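Local structure of PP1b (Porcine reproductive and respiratory syndrome virus, 6JDR) at residues Arg94-Arg98 and Arg99-Ser103; Leu178-Ile181 and Arg182-Gly185; Thr330-Ser333 and Ser334-Ala337. The protein probably unwinds RNA and DNA duplexes with 5' to 3' polarity, powered by ATP hydrolysis, as the zinc-binding helicase portion (nsp10) of the viral replicase polyprotein. The protein carries 1 engineered substitution. All coordinates share one frame; numbering follows the deposited sequence.

Contact 1 of 3, residues Arg94-Arg98 and Arg99-Ser103; sequences RYQTR and RGLVS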
loop_
_atom_site.group_PDB
_atom_site.type_symbol
_atom_site.label_atom_id
_atom_site.label_comp_id
_atom_site.label_asym_id
_atom_site.label_seq_id
_atom_site.Cartn_x
_atom_site.Cartn_y
_atom_site.Cartn_z
ATOM N N ARG A 94 1.823 -24.988 23.809
ATOM C CA ARG A 94 1.666 -24.500 25.177
ATOM C C ARG A 94 0.343 -24.982 25.781
ATOM O O ARG A 94 -0.699 -24.931 25.128
ATOM C CB ARG A 94 1.758 -22.974 25.190
ATOM C CG ARG A 94 2.463 -22.396 26.409
ATOM C CD ARG A 94 3.440 -21.298 26.010
ATOM N NE ARG A 94 2.782 -20.208 25.287
ATOM C CZ ARG A 94 2.515 -18.997 25.782
ATOM N NH1 ARG A 94 2.846 -18.662 27.030
ATOM N NH2 ARG A 94 1.911 -18.100 25.009
ATOM N N TYR A 95 0.405 -25.455 27.027
ATOM C CA TYR A 95 -0.717 -26.138 27.674
ATOM C C TYR A 95 -0.893 -25.698 29.127
ATOM O O TYR A 95 0.090 -25.448 29.825
ATOM C CB TYR A 95 -0.477 -27.648 27.668
ATOM C CG TYR A 95 -0.308 -28.280 26.301
ATOM C CD1 TYR A 95 -1.391 -28.858 25.643
ATOM C CD2 TYR A 95 0.940 -28.327 25.676
ATOM C CE1 TYR A 95 -1.243 -29.452 24.400
ATOM C CE2 TYR A 95 1.097 -28.917 24.431
ATOM C CZ TYR A 95 0.002 -29.481 23.797
ATOM O OH TYR A 95 0.140 -30.075 22.557
ATOM N N GLN A 96 -2.144 -25.619 29.581
ATOM C CA GLN A 96 -2.448 -25.423 31.001
ATOM C C GLN A 96 -2.593 -26.794 31.656
ATOM O O GLN A 96 -3.225 -27.689 31.098
ATOM C CB GLN A 96 -3.742 -24.622 31.198
ATOM C CG GLN A 96 -3.656 -23.147 30.829
ATOM C CD GLN A 96 -2.883 -22.308 31.835
ATOM O OE1 GLN A 96 -2.440 -22.802 32.876
ATOM N NE2 GLN A 96 -2.715 -21.024 31.523
ATOM N N THR A 97 -1.993 -26.946 32.835
ATOM C CA THR A 97 -2.038 -28.187 33.604
ATOM C C THR A 97 -2.164 -27.846 35.082
ATOM O O THR A 97 -2.109 -26.674 35.451
ATOM C CB THR A 97 -0.749 -29.009 33.419
ATOM O OG1 THR A 97 0.354 -28.309 34.011
ATOM C CG2 THR A 97 -0.463 -29.257 31.943
ATOM N N ARG A 98 -2.305 -28.867 35.929
ATOM C CA ARG A 98 -2.348 -28.663 37.384
ATOM C C ARG A 98 -1.063 -28.024 37.924
ATOM O O ARG A 98 -1.086 -27.369 38.961
ATOM C CB ARG A 98 -2.651 -29.974 38.125
ATOM C CG ARG A 98 -1.587 -31.061 38.008
ATOM C CD ARG A 98 -1.939 -32.262 38.875
ATOM N NE ARG A 98 -0.935 -33.324 38.790
ATOM C CZ ARG A 98 -0.921 -34.306 37.885
ATOM N NH1 ARG A 98 -1.863 -34.400 36.948
ATOM N NH2 ARG A 98 0.053 -35.209 37.915
ATOM N N ARG A 99 0.047 -28.211 37.211
ATOM C CA ARG A 99 1.310 -27.536 37.525
ATOM C C ARG A 99 1.441 -26.181 36.805
ATOM O O ARG A 99 2.549 -25.677 36.621
ATOM C CB ARG A 99 2.496 -28.454 37.173
ATOM C CG ARG A 99 2.865 -29.457 38.262
ATOM C CD ARG A 99 4.085 -28.998 39.054
ATOM N NE ARG A 99 4.306 -29.784 40.270
ATOM C CZ ARG A 99 3.680 -29.593 41.433
ATOM N NH1 ARG A 99 2.765 -28.636 41.572
ATOM N NH2 ARG A 99 3.967 -30.372 42.472
ATOM N N GLY A 100 0.314 -25.589 36.412
ATOM C CA GLY A 100 0.314 -24.295 35.736
ATOM C C GLY A 100 0.606 -24.390 34.250
ATOM O O GLY A 100 0.468 -25.454 33.642
ATOM N N LEU A 101 1.010 -23.263 33.668
ATOM C CA LEU A 101 1.273 -23.170 32.235
ATOM C C LEU A 101 2.642 -23.753 31.901
ATOM O O LEU A 101 3.628 -23.439 32.567
ATOM C CB LEU A 101 1.208 -21.708 31.789
ATOM C CG LEU A 101 1.343 -21.428 30.291
ATOM C CD1 LEU A 101 0.219 -22.082 29.502
ATOM C CD2 LEU A 101 1.367 -19.926 30.055
ATOM N N VAL A 102 2.695 -24.589 30.865
ATOM C CA VAL A 102 3.931 -25.268 30.467
ATOM C C VAL A 102 4.058 -25.368 28.947
ATOM O O VAL A 102 3.055 -25.399 28.235
ATOM C CB VAL A 102 4.016 -26.691 31.066
ATOM C CG1 VAL A 102 4.125 -26.631 32.584
ATOM C CG2 VAL A 102 2.822 -27.540 30.643
ATOM N N SER A 103 5.298 -25.440 28.465
ATOM C CA SER A 103 5.583 -25.486 27.030
ATOM C C SER A 103 6.129 -26.847 26.590
ATOM O O SER A 103 6.984 -27.425 27.258
ATOM C CB SER A 103 6.596 -24.397 26.664
ATOM O OG SER A 103 6.093 -23.107 26.963
#
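The Y95 ring has the carbonyl oxygen of V102 at its edge, near the ring plane, while its OH is hydrogen-bonded with O of D91. The R94 guanidinium meets L101 obliquely, with CD2 of L101 3.6 Å from NH1 of R94, and its NH2 forms a salt bridge with D23 in the zinc-binding domain. A bend at chi2 (136°) sets CD of R94 3.3 Å from OG of S103, and another follows at chi3. On the same face the amide of Q96 rests against L101, its NE2 3.7 Å from CD1 of L101.

Y95 and V102 form a hydrogen-bonded pair, N of Y95 reaching O of V102 at 2.9 Å with an N-H...O angle of 167°. On their face, CG2 of T97 touches CG2 of V102 at 3.9 Å. The OG1 of T97, set between its backbone N and carbonyl carbon (chi1 67°), donates in plane to a lone pair of G100 O at 2.9 Å; that oxygen also accepts from T97 N. The backbone bonds of T97 and G100 close a type I turn: a tight two-residue beta hairpin at the margin of a four-stranded antiparallel sheet, consistent with the 1B domain of arterivirus helicases.

Contact 2 of 3, residues Leu178-Ile181 and Arg182-Gly185; sequences LDMI and RALG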
loop_
_atom_site.group_PDB
_atom_site.type_symbol
_atom_site.label_atom_id
_atom_site.label_comp_id
_atom_site.label_asym_id
_atom_site.label_seq_id
_atom_site.Cartn_x
_atom_site.Cartn_y
_atom_site.Cartn_z
ATOM N N LEU A 178 -7.994 -14.133 -6.766
ATOM C CA LEU A 178 -8.053 -14.444 -8.198
ATOM C C LEU A 178 -7.999 -13.179 -9.051
ATOM O O LEU A 178 -7.300 -13.138 -10.066
ATOM C CB LEU A 178 -9.319 -15.247 -8.529
ATOM C CG LEU A 178 -9.495 -15.741 -9.974
ATOM C CD1 LEU A 178 -8.305 -16.573 -10.437
ATOM C CD2 LEU A 178 -10.784 -16.545 -10.100
ATOM N N ASP A 179 -8.740 -12.155 -8.638
ATOM C CA ASP A 179 -8.718 -10.865 -9.321
ATOM C C ASP A 179 -7.298 -10.305 -9.366
ATOM O O ASP A 179 -6.834 -9.854 -10.413
ATOM C CB ASP A 179 -9.643 -9.864 -8.616
ATOM C CG ASP A 179 -11.115 -10.234 -8.727
ATOM O OD1 ASP A 179 -11.473 -11.080 -9.577
ATOM O OD2 ASP A 179 -11.918 -9.665 -7.957
ATOM N N MET A 180 -6.611 -10.354 -8.227
ATOM C CA MET A 180 -5.253 -9.831 -8.117
ATOM C C MET A 180 -4.285 -10.613 -9.000
ATOM O O MET A 180 -3.449 -10.020 -9.678
ATOM C CB MET A 180 -4.780 -9.875 -6.658
ATOM C CG MET A 180 -3.461 -9.164 -6.384
ATOM S SD MET A 180 -3.593 -7.363 -6.370
ATOM C CE MET A 180 -3.130 -6.949 -8.049
ATOM N N ILE A 181 -4.400 -11.939 -8.986
ATOM C CA ILE A 181 -3.536 -12.805 -9.797
ATOM C C ILE A 181 -3.678 -12.501 -11.292
ATOM O O ILE A 181 -2.687 -12.492 -12.019
ATOM C CB ILE A 181 -3.813 -14.305 -9.523
ATOM C CG1 ILE A 181 -3.279 -14.694 -8.142
ATOM C CG2 ILE A 181 -3.159 -15.195 -10.578
ATOM C CD1 ILE A 181 -3.851 -15.986 -7.603
ATOM N N ARG A 182 -4.906 -12.252 -11.739
ATOM C CA ARG A 182 -5.165 -11.910 -13.135
ATOM C C ARG A 182 -4.613 -10.532 -13.506
ATOM O O ARG A 182 -4.130 -10.338 -14.617
ATOM C CB ARG A 182 -6.670 -11.965 -13.431
ATOM C CG ARG A 182 -7.238 -13.376 -13.480
ATOM C CD ARG A 182 -8.755 -13.368 -13.379
ATOM N NE ARG A 182 -9.335 -14.702 -13.539
ATOM C CZ ARG A 182 -10.623 -14.993 -13.362
ATOM N NH1 ARG A 182 -11.490 -14.047 -13.011
ATOM N NH2 ARG A 182 -11.050 -16.239 -13.536
ATOM N N ALA A 183 -4.696 -9.581 -12.577
ATOM C CA ALA A 183 -4.209 -8.221 -12.812
ATOM C C ALA A 183 -2.684 -8.157 -12.861
ATOM O O ALA A 183 -2.118 -7.347 -13.592
ATOM C CB ALA A 183 -4.739 -7.275 -11.746
ATOM N N LEU A 184 -2.022 -9.004 -12.080
ATOM C CA LEU A 184 -0.563 -9.060 -12.072
ATOM C C LEU A 184 -0.018 -9.781 -13.298
ATOM O O LEU A 184 1.033 -9.409 -13.820
ATOM C CB LEU A 184 -0.055 -9.756 -10.807
ATOM C CG LEU A 184 -0.307 -9.029 -9.484
ATOM C CD1 LEU A 184 -0.071 -9.969 -8.313
ATOM C CD2 LEU A 184 0.572 -7.794 -9.360
ATOM N N GLY A 185 -0.719 -10.819 -13.744
ATOM C CA GLY A 185 -0.259 -11.636 -14.864
ATOM C C GLY A 185 0.722 -12.704 -14.417
ATOM O O GLY A 185 0.443 -13.896 -14.546
#
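M180 and L184 touch one helical turn apart in helix 174-184, the helix of a beta-alpha-beta unit between strands 168-171 and 208-211 of the P-loop helicase core. This is tightly packed. The chain of M180 leaves with CG anti to the backbone N (chi1 -171°) and bends at its next two torsions, which brings CE back to 3.8 Å from CG of L184. The same methyl of M180 lies 4.0 Å from CB of A183, so the thioether end spans two residues of the following turn. M180 and L184 both reach I169 of the sheet; M180 touches L159 and L184 touches L160 of helix 155-162, and A183 touches the probable Walker A segment. I181 turns to V209, F189 and F199.

Four successive backbone bonds run through the turn, from R182 N to L178 O through to G185 N to I181 O, the last at 3.1 Å. G185 is the first residue to leave helical geometry, and its positive phi marks the helix end.

The loose part is on the solvent side, at D179. It bonds Q175 through OD1, and its side chain lies about 5 Å from a bound zinc ion. OD1 of D179 is 4.5 Å from NH1 of R182 but well out of the guanidinium plane, so any attraction is probably only that of opposite charges, with no N-H directed at the oxygen.

Packing is close again along the exposed R182 chain. L178, itself buried against L197 and P200, lies under one guanidinium face, CD2 of L178 being 3.5 Å from NH2 of R182.

Contact 3 of 3, residues Thr330-Ser333 and Ser334-Ala337; sequences TIDS and SQGA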
loop_
_atom_site.group_PDB
_atom_site.type_symbol
_atom_site.label_atom_id
_atom_site.label_comp_id
_atom_site.label_asym_id
_atom_site.label_seq_id
_atom_site.Cartn_x
_atom_site.Cartn_y
_atom_site.Cartn_z
ATOM N N THR A 330 3.720 35.622 -22.203
ATOM C CA THR A 330 4.328 35.389 -20.902
ATOM C C THR A 330 3.711 34.163 -20.245
ATOM O O THR A 330 2.622 33.715 -20.620
ATOM C CB THR A 330 4.160 36.579 -19.942
ATOM O OG1 THR A 330 2.767 36.864 -19.761
ATOM C CG2 THR A 330 4.880 37.805 -20.473
ATOM N N ILE A 331 4.415 33.631 -19.253
ATOM C CA ILE A 331 3.908 32.524 -18.460
ATOM C C ILE A 331 2.719 32.995 -17.619
ATOM O O ILE A 331 1.773 32.237 -17.406
ATOM C CB ILE A 331 5.011 31.929 -17.561
ATOM C CG1 ILE A 331 6.127 31.323 -18.423
ATOM C CG2 ILE A 331 4.436 30.867 -16.639
ATOM C CD1 ILE A 331 7.453 31.178 -17.703
ATOM N N ASP A 332 2.759 34.245 -17.161
ATOM C CA ASP A 332 1.635 34.833 -16.424
ATOM C C ASP A 332 0.362 34.926 -17.268
ATOM O O ASP A 332 -0.741 34.746 -16.751
ATOM C CB ASP A 332 2.001 36.222 -15.895
ATOM C CG ASP A 332 3.094 36.177 -14.842
ATOM O OD1 ASP A 332 3.914 35.232 -14.868
ATOM O OD2 ASP A 332 3.133 37.088 -13.987
ATOM N N SER A 333 0.521 35.207 -18.560
ATOM C CA SER A 333 -0.613 35.309 -19.482
ATOM C C SER A 333 -1.175 33.949 -19.889
ATOM O O SER A 333 -2.291 33.871 -20.401
ATOM C CB SER A 333 -0.208 36.078 -20.741
ATOM O OG SER A 333 0.222 37.387 -20.414
ATOM N N SER A 334 -0.404 32.888 -19.669
ATOM C CA SER A 334 -0.808 31.531 -20.046
ATOM C C SER A 334 -1.670 30.821 -18.994
ATOM O O SER A 334 -2.081 29.678 -19.205
ATOM C CB SER A 334 0.436 30.682 -20.321
ATOM O OG SER A 334 1.218 30.532 -19.146
ATOM N N GLN A 335 -1.937 31.489 -17.871
ATOM C CA GLN A 335 -2.695 30.882 -16.774
ATOM C C GLN A 335 -4.139 30.597 -17.188
ATOM O O GLN A 335 -4.830 31.473 -17.715
ATOM C CB GLN A 335 -2.674 31.783 -15.537
ATOM C CG GLN A 335 -1.295 31.944 -14.916
ATOM C CD GLN A 335 -1.276 32.921 -13.756
ATOM O OE1 GLN A 335 -2.286 33.128 -13.086
ATOM N NE2 GLN A 335 -0.118 33.524 -13.510
ATOM N N GLY A 336 -4.582 29.367 -16.942
ATOM C CA GLY A 336 -5.911 28.921 -17.345
ATOM C C GLY A 336 -6.030 28.620 -18.830
ATOM O O GLY A 336 -7.136 28.629 -19.376
ATOM N N ALA A 337 -4.897 28.361 -19.485
ATOM C CA ALA A 337 -4.875 27.989 -20.898
ATOM C C ALA A 337 -4.196 26.635 -21.066
ATOM O O ALA A 337 -3.315 26.278 -20.285
ATOM C CB ALA A 337 -4.152 29.052 -21.711
#
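Q335 lays its side chain over the peptide of D332, its CG 3.4 Å from the carbonyl O of D332 and its amide NE2 3.6 Å from CA of D332. With CG beside the backbone N and anti to the carbonyl carbon (chi1 -66°), the chain is directed back over D332, and its extension beyond CG carries NE2 on to that CA. The carboxylate of D332 is engaged elsewhere, in a salt bridge between OD1 and R356.

S334 grips the turn from within. Its OG, placed between the backbone N and the carbonyl carbon (chi1 64°), donates to I331 O; the modelled separation of 2.5 Å is very short, so its exact length is doubtful. The backbone N of S334 also bonds I331 O, at 3.2 Å, approaching from above the carbonyl plane, and has a second, weak bond to T330 O. Two donors from one residue thus converge on a single carbonyl.

T330 forms an ST motif: its OG1 accepts from S333 N at 3.0 Å, and the hydroxyl of S333 donates to the same oxygen at 2.7 Å. I331, S334 and Q335 touch V359 of helix 354-361.

Two beta turns overlap here, type I from D332 to Q335 and type II from S334 to A337, the latter closed by A337 N to S334 O at 3.1 Å with G336 supplying the positive phi. Sequence and position are consistent with motif V of superfamily 1 helicases, in what is probably the second RecA-like domain, a motif that in relatives lies along the nucleic-acid and nucleotide-binding cleft.

Overall arrangement
Contacts 1, 2 and 3 follow one another along an elongated chain. The hairpin of contact 1 belongs to the antiparallel sheet beside the zinc-binding domain. Contact 2 lies on a helix packed on the seven-stranded parallel sheet, and contact 3 in a loop leaving the five-stranded parallel sheet; both fall within the superfamily 1 helicase core. Contact 2 is intermediate in position: its centre is about 46 Å from that of contact 1 and about 44 Å from that of contact 3. The outer two, on opposite sides of the chain's centre, have centres about 77 Å apart. None touches another (nearest atoms about 33 Å or more apart), so they are separate local features on three different sheets.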